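PDB 3D6W: methyl-accepting/DNA response regulator from Bacillus cereus, which probably binds DNA as a phosphorelay response regulator, this chain being its LytTr DNA-binding domain. Local coordinates for residues 32-36 with 37-41; 42-46 with 47-51; 76-79 with 80-84. One frame throughout, in Å; residues are numbered along the deposited sequence.

Interaction 1. Residues 32-36 with 37-41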
ATOM      1  N   TYR A  32      13.576  17.958 -15.231  1.00 62.97           N
ATOM      2  CA  TYR A  32      12.778  18.591 -14.208  1.00 62.51           C
ATOM      3  C   TYR A  32      11.803  17.558 -13.714  1.00 61.62           C
ATOM      4  O   TYR A  32      11.066  16.996 -14.485  1.00 59.82           O
ATOM      5  CB  TYR A  32      12.032  19.788 -14.779  1.00 62.96           C
ATOM      6  CG  TYR A  32      12.936  20.938 -15.018  1.00 63.75           C
ATOM      7  CD1 TYR A  32      13.587  21.102 -16.255  1.00 64.37           C
ATOM      8  CD2 TYR A  32      13.176  21.859 -14.006  1.00 63.97           C
ATOM      9  CE1 TYR A  32      14.441  22.156 -16.481  1.00 63.90           C
ATOM     10  CE2 TYR A  32      14.031  22.927 -14.219  1.00 65.20           C
ATOM     11  CZ  TYR A  32      14.666  23.069 -15.457  1.00 64.90           C
ATOM     12  OH  TYR A  32      15.514  24.134 -15.637  1.00 66.11           O
ATOM     13  N   VAL A  33      11.845  17.312 -12.416  1.00 61.66           N
ATOM     14  CA  VAL A  33      10.903  16.458 -11.727  1.00 61.87           C
ATOM     15  C   VAL A  33       9.808  17.363 -11.135  1.00 62.05           C
ATOM     16  O   VAL A  33      10.062  18.184 -10.253  1.00 61.79           O
ATOM     17  CB  VAL A  33      11.624  15.602 -10.644  1.00 62.18           C
ATOM     18  CG1 VAL A  33      10.711  14.507 -10.144  1.00 61.84           C
ATOM     19  CG2 VAL A  33      12.901  14.984 -11.207  1.00 60.44           C
ATOM     20  N   ASN A  34       8.601  17.223 -11.683  1.00 62.63           N
ATOM     21  CA  ASN A  34       7.412  17.952 -11.267  1.00 62.74           C
ATOM     22  C   ASN A  34       6.555  17.131 -10.287  1.00 63.11           C
ATOM     23  O   ASN A  34       5.819  16.218 -10.687  1.00 62.77           O
ATOM     24  CB  ASN A  34       6.583  18.310 -12.485  1.00 62.29           C
ATOM     25  CG  ASN A  34       7.218  19.401 -13.338  1.00 63.83           C
ATOM     26  OD1 ASN A  34       8.134  19.146 -14.138  1.00 64.13           O
ATOM     27  ND2 ASN A  34       6.695  20.621 -13.199  1.00 61.91           N
ATOM     28  N   ALA A  35       6.671  17.475  -9.010  1.00 63.82           N
ATOM     29  CA  ALA A  35       5.960  16.830  -7.911  1.00 64.45           C
ATOM     30  C   ALA A  35       4.792  17.715  -7.495  1.00 66.13           C
ATOM     31  O   ALA A  35       4.666  18.866  -7.915  1.00 65.78           O
ATOM     32  CB  ALA A  35       6.901  16.562  -6.738  1.00 63.41           C
ATOM     33  N   GLU A  36       3.910  17.175  -6.679  1.00 68.62           N
ATOM     34  CA  GLU A  36       2.637  17.849  -6.438  1.00 71.28           C
ATOM     35  C   GLU A  36       2.814  19.259  -5.871  1.00 72.31           C
ATOM     36  O   GLU A  36       2.074  20.177  -6.238  1.00 72.56           O
ATOM     37  CB  GLU A  36       1.772  17.036  -5.494  1.00 71.27           C
ATOM     38  CG  GLU A  36       1.332  15.696  -6.024  1.00 72.06           C
ATOM     39  CD  GLU A  36       0.656  14.899  -4.962  1.00 72.04           C
ATOM     40  OE1 GLU A  36       0.704  15.304  -3.792  1.00 79.71           O
ATOM     41  OE2 GLU A  36       0.078  13.855  -5.258  1.00 76.93           O
ATOM     42  N   GLU A  37       3.789  19.409  -4.974  1.00 73.72           N
ATOM     43  CA  GLU A  37       4.016  20.647  -4.252  1.00 74.69           C
ATOM     44  C   GLU A  37       5.293  21.364  -4.655  1.00 73.94           C
ATOM     45  O   GLU A  37       5.495  22.485  -4.217  1.00 74.01           O
ATOM     46  CB  GLU A  37       4.080  20.356  -2.746  1.00 75.48           C
ATOM     47  CG  GLU A  37       2.736  19.951  -2.113  1.00 79.08           C
ATOM     48  CD  GLU A  37       2.836  19.696  -0.583  1.00 81.78           C
ATOM     49  OE1 GLU A  37       3.967  19.792  -0.007  1.00 88.35           O
ATOM     50  OE2 GLU A  37       1.768  19.419   0.048  1.00 90.68           O
ATOM     51  N   LEU A  38       6.191  20.733  -5.409  1.00 73.06           N
ATOM     52  CA  LEU A  38       7.376  21.452  -5.884  1.00 72.61           C
ATOM     53  C   LEU A  38       7.991  20.853  -7.142  1.00 71.39           C
ATOM     54  O   LEU A  38       7.609  19.769  -7.579  1.00 70.69           O
ATOM     55  CB  LEU A  38       8.420  21.684  -4.764  1.00 72.94           C
ATOM     56  CG  LEU A  38       9.413  20.678  -4.142  1.00 74.37           C
ATOM     57  CD1 LEU A  38       9.107  19.239  -4.482  1.00 75.46           C
ATOM     58  CD2 LEU A  38      10.861  21.027  -4.517  1.00 76.18           C
ATOM     59  N   THR A  39       8.905  21.619  -7.734  1.00 69.92           N
ATOM     60  CA  THR A  39       9.619  21.228  -8.913  1.00 69.17           C
ATOM     61  C   THR A  39      11.094  21.396  -8.702  1.00 67.93           C
ATOM     62  O   THR A  39      11.546  22.241  -7.982  1.00 67.20           O
ATOM     63  CB  THR A  39       9.122  21.959 -10.163  1.00 69.41           C
ATOM     64  OG1 THR A  39       7.733  21.643 -10.319  1.00 71.60           O
ATOM     65  CG2 THR A  39       9.889  21.452 -11.442  1.00 69.54           C
ATOM     66  N   GLY A  40      11.857  20.527  -9.318  1.00 67.61           N
ATOM     67  CA  GLY A  40      13.265  20.536  -9.060  1.00 67.41           C
ATOM     68  C   GLY A  40      13.979  19.758 -10.121  1.00 66.88           C
ATOM     69  O   GLY A  40      13.382  19.150 -10.981  1.00 67.02           O
ATOM     70  N   THR A  41      15.283  19.776 -10.008  1.00 66.71           N
ATOM     71  CA  THR A  41      16.174  19.319 -11.032  1.00 66.20           C
ATOM     72  C   THR A  41      16.722  17.952 -10.560  1.00 65.32           C
ATOM     73  O   THR A  41      16.840  17.690  -9.348  1.00 64.33           O
ATOM     74  CB  THR A  41      17.227  20.425 -11.226  1.00 66.32           C
ATOM     75  OG1 THR A  41      16.886  21.174 -12.400  1.00 69.23           O
ATOM     76  CG2 THR A  41      18.629  19.893 -11.309  1.00 65.71           C
TER
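V33 and G40 pair through both of their backbone groups in an antiparallel beta hairpin, strands 32-35 and 39-41 joined by a short turn through E36 and E37. The V33 N to G40 O bond measures 2.8 Å, and G40 N returns to V33 O at 3.1 Å. A third bond, A35 N to L38 O at 2.9 Å, closes the pairing next to the turn. The tight side is the face of V33 and G40. V33 is buried there against L7 and V21, and beside the turn A35 CB meets L38 CD1 at 4.1 Å, both residues also packing on V16. L38 reaches that place with CG set between its backbone N and carbonyl carbon (chi1 76°).

The other face, with Y32, N34, T39 and T41, is looser and nearer solvent. N34 and T39 meet at a slant, the amide nitrogen ND2 lying 3.2 Å from T39 OG1 at an angle too poor for a hydrogen bond. E36 and E37 extend from the exposed turn, each with a long, weak ion pair to K20. At the far end of this face, the Y32 ring approaches T41 obliquely, CE2 coming to 3.8 Å from OG1.

Interaction 2. Residues 42-46 with 47-51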
ATOM      1  N   HIS A  42      16.983  17.076 -11.522  1.00 64.06           N
ATOM      2  CA  HIS A  42      17.619  15.822 -11.256  1.00 63.72           C
ATOM      3  C   HIS A  42      18.674  15.590 -12.305  1.00 64.21           C
ATOM      4  O   HIS A  42      18.499  15.988 -13.451  1.00 64.45           O
ATOM      5  CB  HIS A  42      16.625  14.655 -11.266  1.00 63.65           C
ATOM      6  CG  HIS A  42      17.140  13.462 -10.523  1.00 62.41           C
ATOM      7  ND1 HIS A  42      18.123  12.641 -11.029  1.00 61.46           N
ATOM      8  CD2 HIS A  42      16.877  13.002  -9.277  1.00 62.93           C
ATOM      9  CE1 HIS A  42      18.431  11.712 -10.137  1.00 63.05           C
ATOM     10  NE2 HIS A  42      17.682  11.903  -9.067  1.00 62.92           N
ATOM     11  N   LYS A  43      19.748  14.907 -11.924  1.00 64.61           N
ATOM     12  CA  LYS A  43      20.843  14.641 -12.843  1.00 65.27           C
ATOM     13  C   LYS A  43      20.602  13.502 -13.834  1.00 64.45           C
ATOM     14  O   LYS A  43      21.292  13.401 -14.838  1.00 64.94           O
ATOM     15  CB  LYS A  43      22.145  14.401 -12.051  1.00 66.18           C
ATOM     16  CG  LYS A  43      22.121  13.219 -11.060  1.00 67.83           C
ATOM     17  CD  LYS A  43      23.517  12.932 -10.542  1.00 67.72           C
ATOM     18  CE  LYS A  43      23.592  11.554  -9.931  1.00 70.39           C
ATOM     19  NZ  LYS A  43      24.777  11.476  -9.038  1.00 73.82           N
ATOM     20  N   TYR A  44      19.650  12.625 -13.573  1.00 64.49           N
ATOM     21  CA  TYR A  44      19.424  11.490 -14.474  1.00 63.96           C
ATOM     22  C   TYR A  44      18.613  11.910 -15.656  1.00 62.69           C
ATOM     23  O   TYR A  44      17.815  12.827 -15.571  1.00 62.31           O
ATOM     24  CB  TYR A  44      18.676  10.339 -13.801  1.00 65.08           C
ATOM     25  CG  TYR A  44      19.378   9.624 -12.693  1.00 65.75           C
ATOM     26  CD1 TYR A  44      20.748   9.716 -12.499  1.00 67.27           C
ATOM     27  CD2 TYR A  44      18.652   8.828 -11.831  1.00 68.59           C
ATOM     28  CE1 TYR A  44      21.363   9.056 -11.456  1.00 67.96           C
ATOM     29  CE2 TYR A  44      19.267   8.159 -10.780  1.00 68.78           C
ATOM     30  CZ  TYR A  44      20.609   8.279 -10.606  1.00 67.12           C
ATOM     31  OH  TYR A  44      21.177   7.613  -9.563  1.00 68.22           O
ATOM     32  N   SER A  45      18.802  11.195 -16.756  1.00 61.92           N
ATOM     33  CA  SER A  45      18.143  11.506 -18.013  1.00 61.21           C
ATOM     34  C   SER A  45      16.815  10.790 -17.955  1.00 60.89           C
ATOM     35  O   SER A  45      16.574   9.999 -17.050  1.00 60.84           O
ATOM     36  CB  SER A  45      18.985  11.000 -19.206  1.00 60.63           C
ATOM     37  OG  SER A  45      18.991   9.585 -19.236  1.00 61.26           O
ATOM     38  N   LEU A  46      15.954  11.073 -18.921  1.00 60.97           N
ATOM     39  CA  LEU A  46      14.652  10.432 -19.003  1.00 60.86           C
ATOM     40  C   LEU A  46      14.807   8.961 -19.322  1.00 61.40           C
ATOM     41  O   LEU A  46      13.987   8.112 -18.928  1.00 61.30           O
ATOM     42  CB  LEU A  46      13.785  11.127 -20.046  1.00 60.45           C
ATOM     43  CG  LEU A  46      13.239  12.516 -19.714  1.00 59.06           C
ATOM     44  CD1 LEU A  46      12.177  12.838 -20.711  1.00 56.63           C
ATOM     45  CD2 LEU A  46      12.693  12.654 -18.262  1.00 56.73           C
ATOM     46  N   GLN A  47      15.890   8.653 -20.021  1.00 62.21           N
ATOM     47  CA  GLN A  47      16.220   7.272 -20.319  1.00 61.91           C
ATOM     48  C   GLN A  47      16.544   6.505 -19.024  1.00 61.17           C
ATOM     49  O   GLN A  47      16.039   5.394 -18.806  1.00 59.89           O
ATOM     50  CB  GLN A  47      17.346   7.206 -21.356  1.00 61.58           C
ATOM     51  CG  GLN A  47      17.572   5.775 -21.890  1.00 63.42           C
ATOM     52  CD  GLN A  47      18.871   5.620 -22.694  1.00 64.22           C
ATOM     53  OE1 GLN A  47      19.011   4.696 -23.490  1.00 70.90           O
ATOM     54  NE2 GLN A  47      19.824   6.498 -22.458  1.00 65.38           N
ATOM     55  N   GLU A  48      17.372   7.107 -18.167  1.00 61.05           N
ATOM     56  CA  GLU A  48      17.694   6.518 -16.875  1.00 61.50           C
ATOM     57  C   GLU A  48      16.474   6.380 -15.969  1.00 60.76           C
ATOM     58  O   GLU A  48      16.241   5.320 -15.380  1.00 60.41           O
ATOM     59  CB  GLU A  48      18.795   7.294 -16.182  1.00 61.77           C
ATOM     60  CG  GLU A  48      20.167   7.018 -16.871  1.00 64.39           C
ATOM     61  CD  GLU A  48      21.284   8.064 -16.622  1.00 63.87           C
ATOM     62  OE1 GLU A  48      21.036   9.238 -16.233  1.00 63.24           O
ATOM     63  OE2 GLU A  48      22.438   7.665 -16.874  1.00 68.21           O
ATOM     64  N   PHE A  49      15.682   7.431 -15.865  1.00 60.08           N
ATOM     65  CA  PHE A  49      14.424   7.339 -15.131  1.00 59.74           C
ATOM     66  C   PHE A  49      13.485   6.247 -15.651  1.00 59.52           C
ATOM     67  O   PHE A  49      12.786   5.635 -14.869  1.00 59.32           O
ATOM     68  CB  PHE A  49      13.696   8.690 -15.097  1.00 59.41           C
ATOM     69  CG  PHE A  49      14.133   9.581 -13.983  1.00 58.45           C
ATOM     70  CD1 PHE A  49      13.829   9.268 -12.680  1.00 59.31           C
ATOM     71  CD2 PHE A  49      14.838  10.736 -14.235  1.00 59.28           C
ATOM     72  CE1 PHE A  49      14.228  10.100 -11.630  1.00 59.58           C
ATOM     73  CE2 PHE A  49      15.228  11.566 -13.201  1.00 58.97           C
ATOM     74  CZ  PHE A  49      14.919  11.246 -11.902  1.00 58.62           C
ATOM     75  N   GLU A  50      13.448   5.994 -16.951  1.00 59.90           N
ATOM     76  CA  GLU A  50      12.600   4.912 -17.451  1.00 60.98           C
ATOM     77  C   GLU A  50      12.979   3.539 -16.884  1.00 60.69           C
ATOM     78  O   GLU A  50      12.140   2.657 -16.720  1.00 61.09           O
ATOM     79  CB  GLU A  50      12.659   4.824 -18.969  1.00 61.30           C
ATOM     80  CG  GLU A  50      11.778   5.791 -19.683  1.00 62.87           C
ATOM     81  CD  GLU A  50      11.619   5.406 -21.147  1.00 63.39           C
ATOM     82  OE1 GLU A  50      12.414   5.937 -21.947  1.00 62.18           O
ATOM     83  OE2 GLU A  50      10.709   4.573 -21.472  1.00 64.88           O
ATOM     84  N   TYR A  51      14.263   3.351 -16.638  1.00 60.43           N
ATOM     85  CA  TYR A  51      14.745   2.154 -16.035  1.00 59.53           C
ATOM     86  C   TYR A  51      14.310   2.100 -14.558  1.00 58.87           C
ATOM     87  O   TYR A  51      13.878   1.068 -14.071  1.00 57.91           O
ATOM     88  CB  TYR A  51      16.285   2.059 -16.185  1.00 60.13           C
ATOM     89  CG  TYR A  51      16.889   0.953 -15.317  1.00 60.63           C
ATOM     90  CD1 TYR A  51      16.849  -0.391 -15.734  1.00 60.30           C
ATOM     91  CD2 TYR A  51      17.406   1.238 -14.057  1.00 59.27           C
ATOM     92  CE1 TYR A  51      17.343  -1.417 -14.936  1.00 60.07           C
ATOM     93  CE2 TYR A  51      17.898   0.224 -13.245  1.00 60.70           C
ATOM     94  CZ  TYR A  51      17.873  -1.113 -13.688  1.00 61.51           C
ATOM     95  OH  TYR A  51      18.399  -2.121 -12.875  1.00 61.75           O
TER
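E50 N donates to L46 O at 2.9 Å, the shortest polar bond here, bent to 145° at the hydrogen; F49 N to S45 O, at 3.0 Å, is nearly straight. Both belong to the first turn of the helix, whose start is closed by a capping box with S45 as N-cap. E48 OE1 accepts from S45 N at 3.0 Å, with an N-H...O angle of 161°, while S45 OG accepts from E48 N at 3.1 Å. The amide reaches the carboxylate on its anti side, somewhat out of plane, and S45 OG is placed by a chi1 of 69°, which turns it back over the first turn.

Beside the cap, H42, Y44 and F49 form an aromatic cluster of two T-shaped pairs. The F49 edge points at the H42 face with its CZ 3.4 Å from H42 CG. In turn, the edge of Y44 approaches the F49 face, and Y44 CB touches F49 CE2 at 3.7 Å. The histidine ring is itself held at its edge, where Y44 N donates to ND1 at 3.0 Å, in the ring plane. H42 and Y44 also pack on G108 of a second subunit.

L46 and F49 face the sheet, packing on L24 of strand 21-27, T31 of strand 30-35 and I66 of strand 65-68, while E50 makes a salt bridge to R60 of strand 58-62.

Interaction 3. Residues 76-79 with 80-84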
ATOM      1  N   TYR A  76      -7.193  12.970 -23.869  1.00 61.43           N
ATOM      2  CA  TYR A  76      -7.929  13.537 -25.007  1.00 62.33           C
ATOM      3  C   TYR A  76      -7.232  13.259 -26.287  1.00 62.77           C
ATOM      4  O   TYR A  76      -6.024  13.373 -26.359  1.00 61.86           O
ATOM      5  CB  TYR A  76      -8.024  15.066 -24.860  1.00 64.04           C
ATOM      6  CG  TYR A  76      -8.892  15.451 -23.693  1.00 64.55           C
ATOM      7  CD1 TYR A  76     -10.274  15.266 -23.767  1.00 66.04           C
ATOM      8  CD2 TYR A  76      -8.354  15.976 -22.524  1.00 64.45           C
ATOM      9  CE1 TYR A  76     -11.095  15.558 -22.725  1.00 67.30           C
ATOM     10  CE2 TYR A  76      -9.198  16.317 -21.458  1.00 64.89           C
ATOM     11  CZ  TYR A  76     -10.567  16.098 -21.569  1.00 66.45           C
ATOM     12  OH  TYR A  76     -11.455  16.388 -20.538  1.00 68.02           O
ATOM     13  N   PRO A  77      -7.990  12.888 -27.318  1.00 64.19           N
ATOM     14  CA  PRO A  77      -7.352  12.821 -28.639  1.00 65.35           C
ATOM     15  C   PRO A  77      -7.358  14.209 -29.232  1.00 65.44           C
ATOM     16  O   PRO A  77      -8.321  14.577 -29.840  1.00 65.52           O
ATOM     17  CB  PRO A  77      -8.237  11.835 -29.421  1.00 64.99           C
ATOM     18  CG  PRO A  77      -9.592  11.898 -28.748  1.00 64.32           C
ATOM     19  CD  PRO A  77      -9.410  12.490 -27.350  1.00 64.28           C
ATOM     20  N   ASP A  78      -6.304  14.983 -29.010  1.00 66.55           N
ATOM     21  CA  ASP A  78      -6.354  16.436 -29.304  1.00 67.46           C
ATOM     22  C   ASP A  78      -6.260  16.685 -30.812  1.00 68.08           C
ATOM     23  O   ASP A  78      -6.769  17.668 -31.314  1.00 67.98           O
ATOM     24  CB  ASP A  78      -5.294  17.230 -28.508  1.00 66.88           C
ATOM     25  CG  ASP A  78      -3.864  16.787 -28.794  1.00 68.06           C
ATOM     26  OD1 ASP A  78      -3.611  15.580 -28.929  1.00 69.21           O
ATOM     27  OD2 ASP A  78      -2.968  17.658 -28.854  1.00 71.97           O
ATOM     28  N   THR A  79      -5.608  15.753 -31.501  1.00 69.38           N
ATOM     29  CA  THR A  79      -5.522  15.723 -32.941  1.00 69.80           C
ATOM     30  C   THR A  79      -5.633  14.246 -33.356  1.00 71.24           C
ATOM     31  O   THR A  79      -5.827  13.355 -32.525  1.00 71.66           O
ATOM     32  CB  THR A  79      -4.197  16.341 -33.428  1.00 69.96           C
ATOM     33  OG1 THR A  79      -3.130  15.392 -33.292  1.00 69.81           O
ATOM     34  CG2 THR A  79      -3.875  17.616 -32.644  1.00 67.37           C
ATOM     35  N   HIS A  80      -5.522  13.974 -34.644  1.00 72.15           N
ATOM     36  CA  HIS A  80      -5.730  12.614 -35.120  1.00 72.09           C
ATOM     37  C   HIS A  80      -4.524  11.716 -34.823  1.00 71.66           C
ATOM     38  O   HIS A  80      -4.662  10.492 -34.773  1.00 71.54           O
ATOM     39  CB  HIS A  80      -6.029  12.644 -36.620  1.00 74.54           C
ATOM     40  CG  HIS A  80      -4.908  13.199 -37.450  1.00 77.71           C
ATOM     41  ND1 HIS A  80      -4.019  12.387 -38.144  1.00 83.05           N
ATOM     42  CD2 HIS A  80      -4.526  14.481 -37.695  1.00 82.06           C
ATOM     43  CE1 HIS A  80      -3.141  13.153 -38.780  1.00 84.98           C
ATOM     44  NE2 HIS A  80      -3.427  14.427 -38.524  1.00 84.43           N
ATOM     45  N   SER A  81      -3.345  12.321 -34.597  1.00 70.35           N
ATOM     46  CA  SER A  81      -2.087  11.549 -34.360  1.00 68.31           C
ATOM     47  C   SER A  81      -1.510  11.593 -32.907  1.00 66.70           C
ATOM     48  O   SER A  81      -0.633  10.826 -32.579  1.00 65.88           O
ATOM     49  CB  SER A  81      -1.022  12.036 -35.333  1.00 67.88           C
ATOM     50  OG  SER A  81      -0.922  13.448 -35.242  1.00 69.17           O
ATOM     51  N   THR A  82      -2.012  12.486 -32.059  1.00 65.31           N
ATOM     52  CA  THR A  82      -1.466  12.723 -30.716  1.00 63.25           C
ATOM     53  C   THR A  82      -2.570  12.635 -29.649  1.00 62.65           C
ATOM     54  O   THR A  82      -3.781  12.629 -29.973  1.00 62.99           O
ATOM     55  CB  THR A  82      -0.877  14.152 -30.601  1.00 62.72           C
ATOM     56  OG1 THR A  82      -1.910  15.074 -30.898  1.00 60.82           O
ATOM     57  CG2 THR A  82       0.279  14.398 -31.540  1.00 60.62           C
ATOM     58  N   PHE A  83      -2.143  12.591 -28.372  1.00 60.99           N
ATOM     59  CA  PHE A  83      -3.034  12.826 -27.215  1.00 58.92           C
ATOM     60  C   PHE A  83      -2.551  14.007 -26.408  1.00 56.16           C
ATOM     61  O   PHE A  83      -1.415  14.440 -26.499  1.00 54.69           O
ATOM     62  CB  PHE A  83      -3.139  11.599 -26.293  1.00 59.27           C
ATOM     63  CG  PHE A  83      -3.551  10.325 -26.999  1.00 59.80           C
ATOM     64  CD1 PHE A  83      -4.887  10.097 -27.336  1.00 59.77           C
ATOM     65  CD2 PHE A  83      -2.605   9.345 -27.318  1.00 60.92           C
ATOM     66  CE1 PHE A  83      -5.269   8.937 -27.983  1.00 58.13           C
ATOM     67  CE2 PHE A  83      -2.991   8.171 -27.952  1.00 59.35           C
ATOM     68  CZ  PHE A  83      -4.323   7.979 -28.291  1.00 59.19           C
ATOM     69  N   LEU A  84      -3.447  14.524 -25.603  1.00 53.95           N
ATOM     70  CA  LEU A  84      -3.103  15.550 -24.676  1.00 53.17           C
ATOM     71  C   LEU A  84      -3.637  15.058 -23.354  1.00 51.78           C
ATOM     72  O   LEU A  84      -4.785  14.581 -23.288  1.00 52.43           O
ATOM     73  CB  LEU A  84      -3.785  16.855 -25.093  1.00 53.53           C
ATOM     74  CG  LEU A  84      -3.308  18.165 -24.571  1.00 53.39           C
ATOM     75  CD1 LEU A  84      -1.761  18.187 -24.491  1.00 52.65           C
ATOM     76  CD2 LEU A  84      -3.916  19.271 -25.497  1.00 53.10           C
TER
HETATM   77  O   HOH W   1      -0.599  16.987 -27.888  1.00 35.97           O
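D78 OD1 accepts from T82 OG1 at 2.7 Å, and that same hydroxyl accepts from T79 OG1, also at 2.7 Å. The two make a short chain of hydrogen bonds, donated from T79 to T82 and from T82 to D78, across the loop that links strands 72-76 and 83-87 in a beta hairpin. T82 OG1 comes to the carboxylate from above its plane, 39° out of it, with the two side chains at about a right angle. D78 CG lies between its own backbone N and carbonyl carbon (chi1 60°), which folds the carboxylate over the opposite arm. Its other oxygen, OD2, accepts a hydrogen bond from a water at 2.6 Å, and the same water donates another to F83 O at 3.0 Å. T79 OG1 also accepts a weak bond from S81 N.

At the strand end, Y76 and L84 make a hydrogen-bonded antiparallel pair: Y76 N to L84 O at 3.0 Å and L84 N to Y76 O at 2.9 Å. F83 turns the other way, toward helix 100-107, and meets F109 edge-to-face.

Each D78 carboxylate oxygen thus has a donor. Such bonding would be expected to stabilise its ionised form, and it ties this surface loop together chiefly through polar side chains and one water.

How the interactions relate
Interactions 1 and 2 are consecutive in the chain and touch: V33 CG2 of the hairpin packs on H42 CB at 3.7 Å. Strand 39-42 is followed, after a short loop, by the capped helix 46-52, and the two centres are 14 Å apart. Interaction 3 stands alone in the three-stranded sheet, its centre 25 Å from that of interaction 1 and 26 Å from that of interaction 2, on the opposite side of the chain's centre. I72 and D88, seen to bind magnesium in this protein though no magnesium is modelled on them in this chain, lie near the two hairpins: the side chain of E36 is about 7 Å from that of D88, and that of Y76 about 8 Å from that of I72. Interaction 2 lies away from them.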